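Local structure of cell wall surface anchor protein (Streptococcus agalactiae, 4Z1P) at residues V205-V213 with Y225-D236. The protein is a wall-anchored surface adhesin of the antigen I/II type, presumably mediating attachment of the streptococcus to host surfaces or other cells. Sequence-based numbering, arbitrary orientation.
Sequences VTYKLEGWV and YKFVDHLQHTHD
Two facing sheets of a beta sandwich meet here, in the antigen I/II C-terminal region. L209 on strand 204-210 packs against F227 on strand 225-230. The strands belong to different sheets; the axes of 205-210 and 225-230 come within 9.5 Å, with chain directions 145° apart. No backbone pairing links them. Side chains meet between the strands, and the backbone of G211 and W212 joins in at one end. L209 CB lies 3.8 Å from F227 CD2, the side chains running alongside each other in opposite senses. Further along the ring, F227 CE2 sits 3.8 Å from G211 CA, and G211 N lies at the ring edge. F318 packs edge-to-face with both F227 and Y225. D229 OD2 comes to 3.6 Å from L209 CD2, but its polar partner is N314 ND2.

A tyrosine hydroxyl makes a hydrogen bond at each end of the contact. Y225 CG is anti to the backbone N (chi1 -174°), which swings the ring across to the other segment. Y225 OH donates to W212 O at 2.6 Å, 32° out of the carbonyl plane, and is also bonded to A298 N. At the other end, Y207 CE2 touches L231 CD2 at 3.8 Å. At D236 the chain has crossed into the sheet of Y207. D236 OD1 forms a salt bridge with R306, which probably favours the charged carboxylate. D236 OD2 accepts from Y207 OH at 2.6 Å, on its syn side, and lies at the edge of the Y207 ring near its plane.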
ATOM      1  N   VAL A 205      28.726   2.612 -24.891  1.00 22.73           N
ATOM      2  CA  VAL A 205      28.622   2.535 -23.440  1.00 21.68           C
ATOM      3  C   VAL A 205      27.244   1.941 -23.160  1.00 21.73           C
ATOM      4  O   VAL A 205      26.282   2.091 -23.977  1.00 19.84           O
ATOM      5  CB  VAL A 205      28.754   3.941 -22.714  1.00 21.97           C
ATOM      6  CG1 VAL A 205      29.995   4.687 -23.153  1.00 22.23           C
ATOM      7  CG2 VAL A 205      27.534   4.835 -22.884  1.00 21.28           C
ATOM      8  N   THR A 206      27.150   1.334 -21.995  1.00 19.50           N
ATOM      9  CA  THR A 206      25.906   0.684 -21.586  1.00 20.30           C
ATOM     10  C   THR A 206      25.325   1.365 -20.347  1.00 20.48           C
ATOM     11  O   THR A 206      25.982   1.422 -19.327  1.00 18.21           O
ATOM     12  CB  THR A 206      26.207  -0.766 -21.247  1.00 20.32           C
ATOM     13  OG1 THR A 206      26.640  -1.425 -22.446  1.00 22.41           O
ATOM     14  CG2 THR A 206      24.940  -1.545 -20.718  1.00 19.57           C
ATOM     15  N   TYR A 207      24.088   1.838 -20.437  1.00 19.26           N
ATOM     16  CA  TYR A 207      23.358   2.234 -19.236  1.00 20.01           C
ATOM     17  C   TYR A 207      22.721   1.035 -18.558  1.00 19.17           C
ATOM     18  O   TYR A 207      22.034   0.218 -19.184  1.00 18.99           O
ATOM     19  CB  TYR A 207      22.325   3.285 -19.598  1.00 19.39           C
ATOM     20  CG  TYR A 207      22.995   4.526 -20.163  1.00 20.17           C
ATOM     21  CD1 TYR A 207      23.904   5.239 -19.413  1.00 20.24           C
ATOM     22  CD2 TYR A 207      22.688   4.975 -21.450  1.00 21.12           C
ATOM     23  CE1 TYR A 207      24.524   6.377 -19.906  1.00 20.24           C
ATOM     24  CE2 TYR A 207      23.306   6.103 -21.994  1.00 22.46           C
ATOM     25  CZ  TYR A 207      24.246   6.777 -21.238  1.00 21.44           C
ATOM     26  OH  TYR A 207      24.811   7.838 -21.777  1.00 20.57           O
ATOM     27  N   LYS A 208      22.961   0.920 -17.253  1.00 20.43           N
ATOM     28  CA  LYS A 208      22.327  -0.099 -16.458  1.00 17.02           C
ATOM     29  C   LYS A 208      21.213   0.550 -15.581  1.00 18.84           C
ATOM     30  O   LYS A 208      21.506   1.428 -14.774  1.00 17.25           O
ATOM     31  CB  LYS A 208      23.349  -0.779 -15.566  1.00 17.69           C
ATOM     32  CG  LYS A 208      22.715  -1.852 -14.688  1.00 19.24           C
ATOM     33  CD  LYS A 208      23.732  -2.474 -13.763  1.00 20.68           C
ATOM     34  CE  LYS A 208      23.088  -3.612 -12.990  1.00 24.10           C
ATOM     35  NZ  LYS A 208      23.911  -3.963 -11.801  1.00 25.70           N
ATOM     36  N   LEU A 209      19.971   0.126 -15.803  1.00 18.34           N
ATOM     37  CA  LEU A 209      18.835   0.526 -14.989  1.00 18.72           C
ATOM     38  C   LEU A 209      18.505  -0.608 -14.057  1.00 19.30           C
ATOM     39  O   LEU A 209      18.099  -1.666 -14.501  1.00 22.10           O
ATOM     40  CB  LEU A 209      17.688   0.865 -15.865  1.00 19.17           C
ATOM     41  CG  LEU A 209      18.037   1.934 -16.912  1.00 18.96           C
ATOM     42  CD1 LEU A 209      16.816   2.249 -17.720  1.00 21.99           C
ATOM     43  CD2 LEU A 209      18.656   3.251 -16.361  1.00 19.22           C
ATOM     44  N   GLU A 210      18.766  -0.413 -12.762  1.00 21.80           N
ATOM     45  CA  GLU A 210      18.544  -1.445 -11.748  1.00 20.40           C
ATOM     46  C   GLU A 210      17.111  -1.276 -11.278  1.00 21.26           C
ATOM     47  O   GLU A 210      16.779  -0.349 -10.516  1.00 20.93           O
ATOM     48  CB  GLU A 210      19.505  -1.310 -10.555  1.00 23.59           C
ATOM     49  CG  GLU A 210      20.963  -1.494 -10.903  1.00 31.83           C
ATOM     50  CD  GLU A 210      21.911  -1.142  -9.730  1.00 38.10           C
ATOM     51  OE1 GLU A 210      22.947  -0.501 -10.030  1.00 42.67           O
ATOM     52  OE2 GLU A 210      21.588  -1.492  -8.549  1.00 36.86           O
ATOM     53  N   GLY A 211      16.243  -2.153 -11.744  1.00 19.31           N
ATOM     54  CA  GLY A 211      14.847  -2.139 -11.270  1.00 19.42           C
ATOM     55  C   GLY A 211      14.658  -2.458  -9.812  1.00 19.02           C
ATOM     56  O   GLY A 211      15.505  -3.075  -9.149  1.00 17.95           O
ATOM     57  N   TRP A 212      13.501  -2.064  -9.291  1.00 19.24           N
ATOM     58  CA  TRP A 212      13.217  -2.394  -7.876  1.00 19.92           C
ATOM     59  C   TRP A 212      12.796  -3.826  -7.762  1.00 18.46           C
ATOM     60  O   TRP A 212      12.097  -4.356  -8.662  1.00 19.53           O
ATOM     61  CB  TRP A 212      12.058  -1.546  -7.390  1.00 20.88           C
ATOM     62  CG  TRP A 212      11.716  -1.723  -5.974  1.00 21.61           C
ATOM     63  CD1 TRP A 212      12.542  -1.570  -4.908  1.00 23.16           C
ATOM     64  CD2 TRP A 212      10.414  -1.981  -5.453  1.00 21.39           C
ATOM     65  NE1 TRP A 212      11.832  -1.759  -3.722  1.00 23.19           N
ATOM     66  CE2 TRP A 212      10.518  -1.986  -4.035  1.00 21.62           C
ATOM     67  CE3 TRP A 212       9.186  -2.214  -6.037  1.00 19.95           C
ATOM     68  CZ2 TRP A 212       9.457  -2.254  -3.230  1.00 20.65           C
ATOM     69  CZ3 TRP A 212       8.121  -2.488  -5.229  1.00 20.77           C
ATOM     70  CH2 TRP A 212       8.253  -2.516  -3.850  1.00 20.37           C
ATOM     71  N   VAL A 213      13.194  -4.474  -6.673  1.00 18.71           N
ATOM     72  CA  VAL A 213      12.725  -5.809  -6.423  1.00 20.61           C
ATOM     73  C   VAL A 213      11.374  -5.755  -5.659  1.00 20.55           C
ATOM     74  O   VAL A 213      11.313  -5.367  -4.439  1.00 20.28           O
ATOM     75  CB  VAL A 213      13.760  -6.693  -5.665  1.00 22.41           C
ATOM     76  CG1 VAL A 213      13.198  -8.102  -5.394  1.00 21.44           C
ATOM     77  CG2 VAL A 213      15.074  -6.805  -6.428  1.00 23.43           C
ATOM     78  N   TYR A 225       5.269  -2.544 -14.557  1.00 19.25           N
ATOM     79  CA  TYR A 225       6.659  -2.534 -14.137  1.00 18.86           C
ATOM     80  C   TYR A 225       7.422  -2.026 -15.349  1.00 19.81           C
ATOM     81  O   TYR A 225       7.569  -2.733 -16.335  1.00 20.76           O
ATOM     82  CB  TYR A 225       7.075  -3.926 -13.648  1.00 18.07           C
ATOM     83  CG  TYR A 225       8.468  -4.047 -13.044  1.00 18.04           C
ATOM     84  CD1 TYR A 225       9.639  -3.957 -13.838  1.00 17.99           C
ATOM     85  CD2 TYR A 225       8.635  -4.250 -11.684  1.00 18.76           C
ATOM     86  CE1 TYR A 225      10.887  -4.064 -13.251  1.00 15.92           C
ATOM     87  CE2 TYR A 225       9.866  -4.379 -11.097  1.00 16.67           C
ATOM     88  CZ  TYR A 225      11.007  -4.295 -11.909  1.00 17.69           C
ATOM     89  OH  TYR A 225      12.259  -4.396 -11.302  1.00 16.51           O
ATOM     90  N   LYS A 226       7.856  -0.771 -15.337  1.00 22.38           N
ATOM     91  CA  LYS A 226       8.441  -0.258 -16.549  1.00 22.10           C
ATOM     92  C   LYS A 226       9.455   0.796 -16.315  1.00 23.79           C
ATOM     93  O   LYS A 226       9.453   1.437 -15.274  1.00 21.64           O
ATOM     94  CB  LYS A 226       7.345   0.241 -17.460  1.00 25.71           C
ATOM     95  CG  LYS A 226       6.924   1.637 -17.254  1.00 25.00           C
ATOM     96  CD  LYS A 226       5.948   2.057 -18.357  1.00 27.18           C
ATOM     97  CE  LYS A 226       5.366   3.383 -17.954  1.00 28.98           C
ATOM     98  NZ  LYS A 226       4.332   3.903 -18.872  1.00 32.93           N
ATOM     99  N   PHE A 227      10.383   0.924 -17.264  1.00 21.94           N
ATOM    100  CA  PHE A 227      11.397   1.965 -17.240  1.00 21.82           C
ATOM    101  C   PHE A 227      11.148   2.923 -18.383  1.00 21.30           C
ATOM    102  O   PHE A 227      10.855   2.492 -19.473  1.00 20.92           O
ATOM    103  CB  PHE A 227      12.792   1.369 -17.477  1.00 22.28           C
ATOM    104  CG  PHE A 227      13.145   0.202 -16.594  1.00 23.36           C
ATOM    105  CD1 PHE A 227      12.740  -1.091 -16.903  1.00 24.91           C
ATOM    106  CD2 PHE A 227      13.973   0.375 -15.528  1.00 23.95           C
ATOM    107  CE1 PHE A 227      13.135  -2.188 -16.118  1.00 24.90           C
ATOM    108  CE2 PHE A 227      14.383  -0.711 -14.752  1.00 24.50           C
ATOM    109  CZ  PHE A 227      13.953  -1.987 -15.042  1.00 27.65           C
ATOM    110  N   VAL A 228      11.258   4.225 -18.120  1.00 23.50           N
ATOM    111  CA  VAL A 228      11.274   5.256 -19.149  1.00 23.41           C
ATOM    112  C   VAL A 228      12.618   6.028 -19.045  1.00 22.39           C
ATOM    113  O   VAL A 228      12.946   6.593 -18.028  1.00 22.85           O
ATOM    114  CB  VAL A 228      10.065   6.213 -19.050  1.00 24.49           C
ATOM    115  CG1 VAL A 228      10.092   7.216 -20.187  1.00 24.61           C
ATOM    116  CG2 VAL A 228       8.741   5.437 -19.069  1.00 23.55           C
ATOM    117  N   ASP A 229      13.442   6.005 -20.100  1.00 26.71           N
ATOM    118  CA  ASP A 229      14.783   6.623 -20.033  1.00 23.54           C
ATOM    119  C   ASP A 229      14.788   7.701 -21.118  1.00 28.00           C
ATOM    120  O   ASP A 229      14.453   7.440 -22.272  1.00 25.56           O
ATOM    121  CB  ASP A 229      15.842   5.556 -20.274  1.00 25.06           C
ATOM    122  CG  ASP A 229      17.245   6.066 -19.997  1.00 24.62           C
ATOM    123  OD1 ASP A 229      17.679   7.043 -20.680  1.00 28.06           O
ATOM    124  OD2 ASP A 229      17.867   5.535 -19.069  1.00 18.77           O
ATOM    125  N   HIS A 230      15.210   8.903 -20.783  1.00 31.93           N
ATOM    126  CA  HIS A 230      15.217   9.978 -21.784  1.00 33.96           C
ATOM    127  C   HIS A 230      16.685  10.090 -22.133  1.00 30.84           C
ATOM    128  O   HIS A 230      17.521  10.497 -21.318  1.00 30.45           O
ATOM    129  CB  HIS A 230      14.625  11.248 -21.211  1.00 36.36           C
ATOM    130  CG  HIS A 230      13.463  10.965 -20.317  1.00 43.65           C
ATOM    131  ND1 HIS A 230      13.623  10.481 -19.025  1.00 42.62           N
ATOM    132  CD2 HIS A 230      12.128  11.007 -20.550  1.00 40.59           C
ATOM    133  CE1 HIS A 230      12.433  10.268 -18.494  1.00 40.10           C
ATOM    134  NE2 HIS A 230      11.515  10.583 -19.393  1.00 45.66           N
ATOM    135  N   LEU A 231      17.002   9.590 -23.306  1.00 26.92           N
ATOM    136  CA  LEU A 231      18.420   9.501 -23.707  1.00 27.34           C
ATOM    137  C   LEU A 231      18.782  10.820 -24.310  1.00 27.21           C
ATOM    138  O   LEU A 231      17.923  11.494 -24.888  1.00 28.24           O
ATOM    139  CB  LEU A 231      18.614   8.432 -24.753  1.00 26.18           C
ATOM    140  CG  LEU A 231      18.601   7.050 -24.146  1.00 27.18           C
ATOM    141  CD1 LEU A 231      18.470   6.046 -25.304  1.00 28.73           C
ATOM    142  CD2 LEU A 231      19.846   6.825 -23.300  1.00 25.56           C
ATOM    143  N   GLN A 232      20.049  11.184 -24.178  1.00 26.36           N
ATOM    144  CA  GLN A 232      20.502  12.443 -24.740  1.00 28.46           C
ATOM    145  C   GLN A 232      20.861  12.068 -26.184  1.00 27.45           C
ATOM    146  O   GLN A 232      22.035  11.819 -26.523  1.00 27.84           O
ATOM    147  CB  GLN A 232      21.669  13.000 -23.916  1.00 28.04           C
ATOM    148  CG  GLN A 232      22.163  14.352 -24.349  1.00 28.28           C
ATOM    149  CD  GLN A 232      23.185  14.926 -23.404  1.00 29.26           C
ATOM    150  OE1 GLN A 232      23.014  14.888 -22.141  1.00 28.46           O
ATOM    151  NE2 GLN A 232      24.292  15.433 -23.980  1.00 25.81           N
ATOM    152  N   HIS A 233      19.813  11.939 -26.996  1.00 24.23           N
ATOM    153  CA  HIS A 233      19.943  11.370 -28.338  1.00 27.63           C
ATOM    154  C   HIS A 233      20.764  12.240 -29.342  1.00 27.89           C
ATOM    155  O   HIS A 233      20.999  11.790 -30.442  1.00 29.83           O
ATOM    156  CB  HIS A 233      18.557  11.151 -28.935  1.00 30.15           C
ATOM    157  CG  HIS A 233      17.826  12.428 -29.166  1.00 32.56           C
ATOM    158  ND1 HIS A 233      17.276  13.172 -28.140  1.00 32.72           N
ATOM    159  CD2 HIS A 233      17.669  13.167 -30.292  1.00 34.97           C
ATOM    160  CE1 HIS A 233      16.761  14.286 -28.629  1.00 34.12           C
ATOM    161  NE2 HIS A 233      16.983  14.304 -29.933  1.00 34.00           N
ATOM    162  N   THR A 234      21.109  13.471 -28.980  1.00 32.32           N
ATOM    163  CA  THR A 234      22.023  14.325 -29.759  1.00 32.71           C
ATOM    164  C   THR A 234      23.421  13.724 -29.674  1.00 33.57           C
ATOM    165  O   THR A 234      24.249  13.944 -30.551  1.00 31.20           O
ATOM    166  CB  THR A 234      22.120  15.745 -29.161  1.00 33.04           C
ATOM    167  OG1 THR A 234      22.376  15.658 -27.756  1.00 39.04           O
ATOM    168  CG2 THR A 234      20.840  16.546 -29.365  1.00 38.63           C
ATOM    169  N   HIS A 235      23.696  12.996 -28.590  1.00 27.71           N
ATOM    170  CA  HIS A 235      25.028  12.500 -28.344  1.00 25.76           C
ATOM    171  C   HIS A 235      25.108  10.982 -28.272  1.00 24.72           C
ATOM    172  O   HIS A 235      26.206  10.428 -28.475  1.00 24.30           O
ATOM    173  CB  HIS A 235      25.621  13.114 -27.057  1.00 26.47           C
ATOM    174  CG  HIS A 235      25.869  14.588 -27.112  1.00 27.53           C
ATOM    175  ND1 HIS A 235      24.854  15.520 -27.234  1.00 31.89           N
ATOM    176  CD2 HIS A 235      27.016  15.302 -26.934  1.00 30.58           C
ATOM    177  CE1 HIS A 235      25.366  16.737 -27.174  1.00 32.15           C
ATOM    178  NE2 HIS A 235      26.673  16.634 -26.982  1.00 32.19           N
ATOM    179  N   ASP A 236      23.979  10.312 -27.960  1.00 22.27           N
ATOM    180  CA  ASP A 236      23.959   8.876 -27.752  1.00 24.63           C
ATOM    181  C   ASP A 236      23.017   8.329 -28.813  1.00 23.13           C
ATOM    182  O   ASP A 236      21.814   8.690 -28.861  1.00 24.56           O
ATOM    183  CB  ASP A 236      23.381   8.441 -26.377  1.00 23.00           C
ATOM    184  CG  ASP A 236      24.365   8.529 -25.229  1.00 23.78           C
ATOM    185  OD1 ASP A 236      25.581   8.652 -25.437  1.00 22.64           O
ATOM    186  OD2 ASP A 236      23.885   8.513 -24.074  1.00 21.88           O
TER